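Local coordinates for protein cytochrome c (Rhodothermus marinus, PDB 6CUK) that binds a covalently attached heme c and probably serves in electron transfer, at residues 73-78 with 102-107. The protein carries 3 engineered substitutions. Residues are numbered along the deposited sequence; the frame is centred on the assembly and turned at random. Where two conformers were deposited one is given.
Engineered in segment 73-78: T74 (natural residue Val). Engineered in segment 102-107: E102 (natural residue Met). With HEC (heme c), chain B.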
ATOM      1  N   ASN A  73      -2.925  -3.784   4.127  1.00 13.20           N
ATOM      2  CA  ASN A  73      -2.387  -4.078   5.435  1.00 13.90           C
ATOM      3  C   ASN A  73      -1.006  -3.471   5.664  1.00 14.41           C
ATOM      4  O   ASN A  73      -0.655  -3.221   6.799  1.00 14.86           O
ATOM      5  CB  ASN A  73      -2.448  -5.561   5.724  1.00 14.58           C
ATOM      6  CG  ASN A  73      -3.881  -6.013   5.950  1.00 14.62           C
ATOM      7  OD1 ASN A  73      -4.753  -5.208   6.249  1.00 14.48           O
ATOM      8  ND2 ASN A  73      -4.113  -7.342   5.796  1.00 15.97           N
ATOM      9  N   THR A  74      -0.283  -3.171   4.575  1.00 14.57           N
ATOM     10  CA  THR A  74       0.949  -2.348   4.717  1.00 14.40           C
ATOM     11  C   THR A  74       0.606  -0.992   5.283  1.00 14.57           C
ATOM     12  O   THR A  74       1.311  -0.504   6.182  1.00 15.27           O
ATOM     13  CB  THR A  74       1.659  -2.297   3.358  1.00 14.73           C
ATOM     14  OG1 THR A  74       2.121  -3.605   3.015  1.00 16.24           O
ATOM     15  CG2 THR A  74       2.820  -1.294   3.445  1.00 15.43           C
ATOM     16  N   MET A  75      -0.504  -0.398   4.826  1.00 14.34           N
ATOM     17  CA  MET A  75      -0.929   0.889   5.368  1.00 15.15           C
ATOM     18  C   MET A  75      -1.526   0.841   6.770  1.00 16.15           C
ATOM     19  O   MET A  75      -1.340   1.738   7.599  1.00 18.46           O
ATOM     20  CB  MET A  75      -1.936   1.580   4.441  1.00 15.07           C
ATOM     21  CG  MET A  75      -1.306   2.078   3.144  1.00 14.99           C
ATOM     22  SD  MET A  75      -2.561   2.963   2.134  1.00 14.89           S
ATOM     23  CE  MET A  75      -2.996   1.700   0.999  1.00 16.04           C
ATOM     24  N   LEU A  76      -2.301  -0.205   7.027  1.00 15.66           N
ATOM     25  CA  LEU A  76      -3.080  -0.294   8.231  1.00 16.36           C
ATOM     26  C   LEU A  76      -2.396  -1.060   9.386  1.00 17.82           C
ATOM     27  O   LEU A  76      -2.702  -0.855  10.548  1.00 19.93           O
ATOM     28  CB  LEU A  76      -4.432  -0.940   7.950  1.00 16.25           C
ATOM     29  CG  LEU A  76      -5.321  -0.120   7.034  1.00 15.68           C
ATOM     30  CD1 LEU A  76      -6.506  -0.951   6.641  1.00 15.95           C
ATOM     31  CD2 LEU A  76      -5.739   1.155   7.703  1.00 16.18           C
ATOM     32  N   ASN A  77      -1.456  -1.929   9.051  1.00 16.70           N
ATOM     33  CA  ASN A  77      -0.725  -2.717  10.059  1.00 17.84           C
ATOM     34  C   ASN A  77       0.710  -2.877   9.572  1.00 18.45           C
ATOM     35  O   ASN A  77       1.181  -3.981   9.365  1.00 17.51           O
ATOM     36  CB  ASN A  77      -1.433  -4.066  10.172  1.00 17.87           C
ATOM     37  CG  ASN A  77      -0.913  -4.930  11.295  1.00 19.17           C
ATOM     38  OD1 ASN A  77      -0.115  -4.492  12.155  1.00 20.68           O
ATOM     39  ND2 ASN A  77      -1.318  -6.170  11.262  1.00 19.81           N
ATOM     40  N   PRO A  78       1.446  -1.772   9.441  1.00 19.45           N
ATOM     41  CA  PRO A  78       2.814  -1.933   8.920  1.00 20.40           C
ATOM     42  C   PRO A  78       3.698  -2.794   9.822  1.00 21.75           C
ATOM     43  O   PRO A  78       4.527  -3.552   9.337  1.00 22.88           O
ATOM     44  CB  PRO A  78       3.322  -0.499   8.824  1.00 20.84           C
ATOM     45  CG  PRO A  78       2.429   0.288   9.663  1.00 21.07           C
ATOM     46  CD  PRO A  78       1.063  -0.357   9.594  1.00 19.87           C
ATOM     47  N   GLU A 102       1.093   5.805   9.631  0.50 30.63           N
ATOM     48  CA  GLU A 102       0.455   7.098   9.431  0.50 30.01           C
ATOM     49  C   GLU A 102      -0.915   7.183  10.153  0.50 30.06           C
ATOM     50  O   GLU A 102      -1.624   8.171   9.961  0.50 30.41           O
ATOM     51  CB  GLU A 102       0.301   7.326   7.910  0.50 30.06           C
ATOM     52  CG  GLU A 102       1.621   7.518   7.153  0.50 31.01           C
ATOM     53  CD  GLU A 102       2.240   8.862   7.469  0.50 32.15           C
ATOM     54  OE1 GLU A 102       1.823   9.475   8.468  0.50 32.31           O
ATOM     55  OE2 GLU A 102       3.094   9.334   6.708  0.50 34.19           O
ATOM     56  N   ALA A 103      -1.290   6.159  10.945  1.00 30.42           N
ATOM     57  CA  ALA A 103      -2.564   6.108  11.689  1.00 28.56           C
ATOM     58  C   ALA A 103      -3.786   6.341  10.768  1.00 25.22           C
ATOM     59  O   ALA A 103      -4.758   7.039  11.106  1.00 25.71           O
ATOM     60  CB  ALA A 103      -2.520   7.084  12.848  1.00 30.92           C
ATOM     61  N   LEU A 104      -3.759   5.720   9.601  1.00 22.68           N
ATOM     62  CA  LEU A 104      -4.820   5.914   8.640  1.00 20.87           C
ATOM     63  C   LEU A 104      -6.020   5.127   9.019  1.00 18.66           C
ATOM     64  O   LEU A 104      -5.911   4.073   9.661  1.00 19.11           O
ATOM     65  CB  LEU A 104      -4.393   5.422   7.251  1.00 21.49           C
ATOM     66  CG  LEU A 104      -3.269   6.142   6.576  1.00 24.43           C
ATOM     67  CD1 LEU A 104      -3.106   5.433   5.233  1.00 24.87           C
ATOM     68  CD2 LEU A 104      -3.494   7.600   6.363  1.00 25.92           C
ATOM     69  N   SER A 105      -7.186   5.595   8.623  1.00 16.57           N
ATOM     70  CA  SER A 105      -8.384   4.746   8.662  1.00 15.94           C
ATOM     71  C   SER A 105      -8.422   3.798   7.492  1.00 14.78           C
ATOM     72  O   SER A 105      -7.761   4.025   6.465  1.00 14.37           O
ATOM     73  CB  SER A 105      -9.651   5.587   8.637  1.00 16.40           C
ATOM     74  OG  SER A 105      -9.744   6.304   7.409  1.00 16.70           O
ATOM     75  N   GLU A 106      -9.238   2.747   7.587  0.50 14.53           N
ATOM     76  CA  GLU A 106      -9.464   1.893   6.426  0.50 14.05           C
ATOM     77  C   GLU A 106     -10.015   2.672   5.233  0.50 13.41           C
ATOM     78  O   GLU A 106      -9.634   2.399   4.103  0.50 13.20           O
ATOM     79  CB  GLU A 106     -10.354   0.692   6.790  0.50 14.48           C
ATOM     80  CG  GLU A 106     -10.430  -0.357   5.681  0.50 14.72           C
ATOM     81  CD  GLU A 106     -11.226  -1.586   6.045  0.50 16.38           C
ATOM     82  OE1 GLU A 106     -11.883  -1.625   7.107  0.50 17.81           O
ATOM     83  OE2 GLU A 106     -11.142  -2.539   5.249  0.50 17.80           O
ATOM     84  N   GLU A 107     -10.902   3.639   5.501  1.00 13.56           N
ATOM     85  CA  GLU A 107     -11.448   4.450   4.415  1.00 13.58           C
ATOM     86  C   GLU A 107     -10.311   5.152   3.631  1.00 13.17           C
ATOM     87  O   GLU A 107     -10.294   5.168   2.396  1.00 13.49           O
ATOM     88  CB  GLU A 107     -12.461   5.430   4.979  1.00 15.04           C
ATOM     89  CG  GLU A 107     -13.191   6.240   3.915  1.00 16.27           C
ATOM     90  CD  GLU A 107     -13.926   7.432   4.423  1.00 18.56           C
ATOM     91  OE1 GLU A 107     -13.438   8.132   5.381  1.00 19.87           O
ATOM     92  OE2 GLU A 107     -15.009   7.749   3.836  1.00 19.62           O
TER
HETATM   93 FE   HEC B 201       5.710   2.758   2.631  1.00 14.26          FE
HETATM   94  CHA HEC B 201       7.192  -0.199   1.766  1.00 15.70           C
HETATM   95  CHB HEC B 201       2.964   1.917   0.804  1.00 12.98           C
HETATM   96  CHC HEC B 201       4.062   5.489   3.845  1.00 14.64           C
HETATM   97  CHD HEC B 201       8.621   3.869   4.034  1.00 16.05           C
HETATM   98  NA  HEC B 201       5.183   1.159   1.533  1.00 14.12           N
HETATM   99  C1A HEC B 201       5.930   0.014   1.253  1.00 14.02           C
HETATM  100  C2A HEC B 201       5.154  -0.890   0.430  1.00 13.98           C
HETATM  101  C3A HEC B 201       3.962  -0.276   0.187  1.00 13.64           C
HETATM  102  C4A HEC B 201       3.984   1.005   0.855  1.00 13.05           C
HETATM  103  CMA HEC B 201       2.771  -0.817  -0.620  1.00 14.50           C
HETATM  104  CAA HEC B 201       5.649  -2.274  -0.058  1.00 14.00           C
HETATM  105  CBA HEC B 201       6.144  -2.101  -1.502  1.00 14.30           C
HETATM  106  CGA HEC B 201       6.376  -3.396  -2.258  1.00 16.19           C
HETATM  107  O1A HEC B 201       6.954  -3.371  -3.365  1.00 15.76           O
HETATM  108  O2A HEC B 201       5.879  -4.459  -1.788  1.00 16.18           O
HETATM  109  NB  HEC B 201       3.880   3.532   2.394  1.00 13.07           N
HETATM  110  C1B HEC B 201       2.928   3.096   1.486  1.00 13.17           C
HETATM  111  C2B HEC B 201       1.867   4.047   1.437  1.00 13.16           C
HETATM  112  C3B HEC B 201       2.131   5.055   2.282  1.00 13.39           C
HETATM  113  C4B HEC B 201       3.409   4.746   2.891  1.00 13.59           C
HETATM  114  CMB HEC B 201       0.644   3.897   0.530  1.00 12.41           C
HETATM  115  CAB HEC B 201       1.268   6.316   2.553  1.00 13.11           C
HETATM  116  CBB HEC B 201      -0.011   5.876   3.314  1.00 13.48           C
HETATM  117  NC  HEC B 201       6.226   4.360   3.735  1.00 14.54           N
HETATM  118  C1C HEC B 201       5.395   5.371   4.164  1.00 14.75           C
HETATM  119  C2C HEC B 201       6.167   6.353   4.893  1.00 15.35           C
HETATM  120  C3C HEC B 201       7.454   5.903   4.939  1.00 16.13           C
HETATM  121  C4C HEC B 201       7.500   4.661   4.242  1.00 15.67           C
HETATM  122  CMC HEC B 201       5.639   7.644   5.490  1.00 16.33           C
HETATM  123  CAC HEC B 201       8.720   6.663   5.508  1.00 16.21           C
HETATM  124  CBC HEC B 201       8.607   6.936   6.990  1.00 19.02           C
HETATM  125  ND  HEC B 201       7.553   1.979   2.868  1.00 14.68           N
HETATM  126  C1D HEC B 201       8.615   2.615   3.506  1.00 16.54           C
HETATM  127  C2D HEC B 201       9.684   1.664   3.536  1.00 18.79           C
HETATM  128  C3D HEC B 201       9.297   0.543   2.919  1.00 17.97           C
HETATM  129  C4D HEC B 201       7.931   0.725   2.480  1.00 15.40           C
HETATM  130  CMD HEC B 201      11.054   2.002   4.163  1.00 20.55           C
HETATM  131  CAD HEC B 201      10.099  -0.749   2.692  1.00 19.90           C
HETATM  132  CBD HEC B 201       9.921  -1.628   3.923  1.00 21.57           C
HETATM  133  CGD HEC B 201      10.641  -1.106   5.143  1.00 23.23           C
HETATM  134  O1D HEC B 201      11.923  -0.984   5.064  1.00 25.32           O
HETATM  135  O2D HEC B 201      10.008  -0.802   6.171  1.00 27.35           O
HETATM  136  O   HOH W   1      -2.258   3.173   9.654  1.00 34.09           O
HETATM  137  O   HOH W   2       0.616   4.002   7.255  1.00 38.91           O
HETATM  138  O   HOH W   3       5.085   1.664   4.279  1.00 20.22           O
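M75 and L104 meet beside the heme of this cytochrome c fold, where the end of helix 68-76 packs against the loop leading into helix 106-120. The two residues approach most closely at M75 SD and L104 CD1, 4.0 Å apart, the side chains crossing at a slant. In M75, CG stands beside the backbone N (chi1 -70°) and an extended chi2 (-177°) carries SD to 3.7 Å from heme CMB. L104 CD1 lies 3.7 Å from heme CBB; both leucine and methionine thus line the porphyrin rim and also touch I112. An alanine in place of M75 would probably open a gap between L104 and the heme methyl CMB. L76 works on the outer side: CD2 approaches L104 O at 3.5 Å, and CD1 lies 4.1 Å from E106 CA. No direct hydrogen bond joins the segments. Instead, M75 O accepts from two waters, whose oxygens in turn accept from the backbone of the loop. One also accepts from N of E102, an engineered residue; the other lies 2.7 Å from M75 O and 3.0 Å from L104 N.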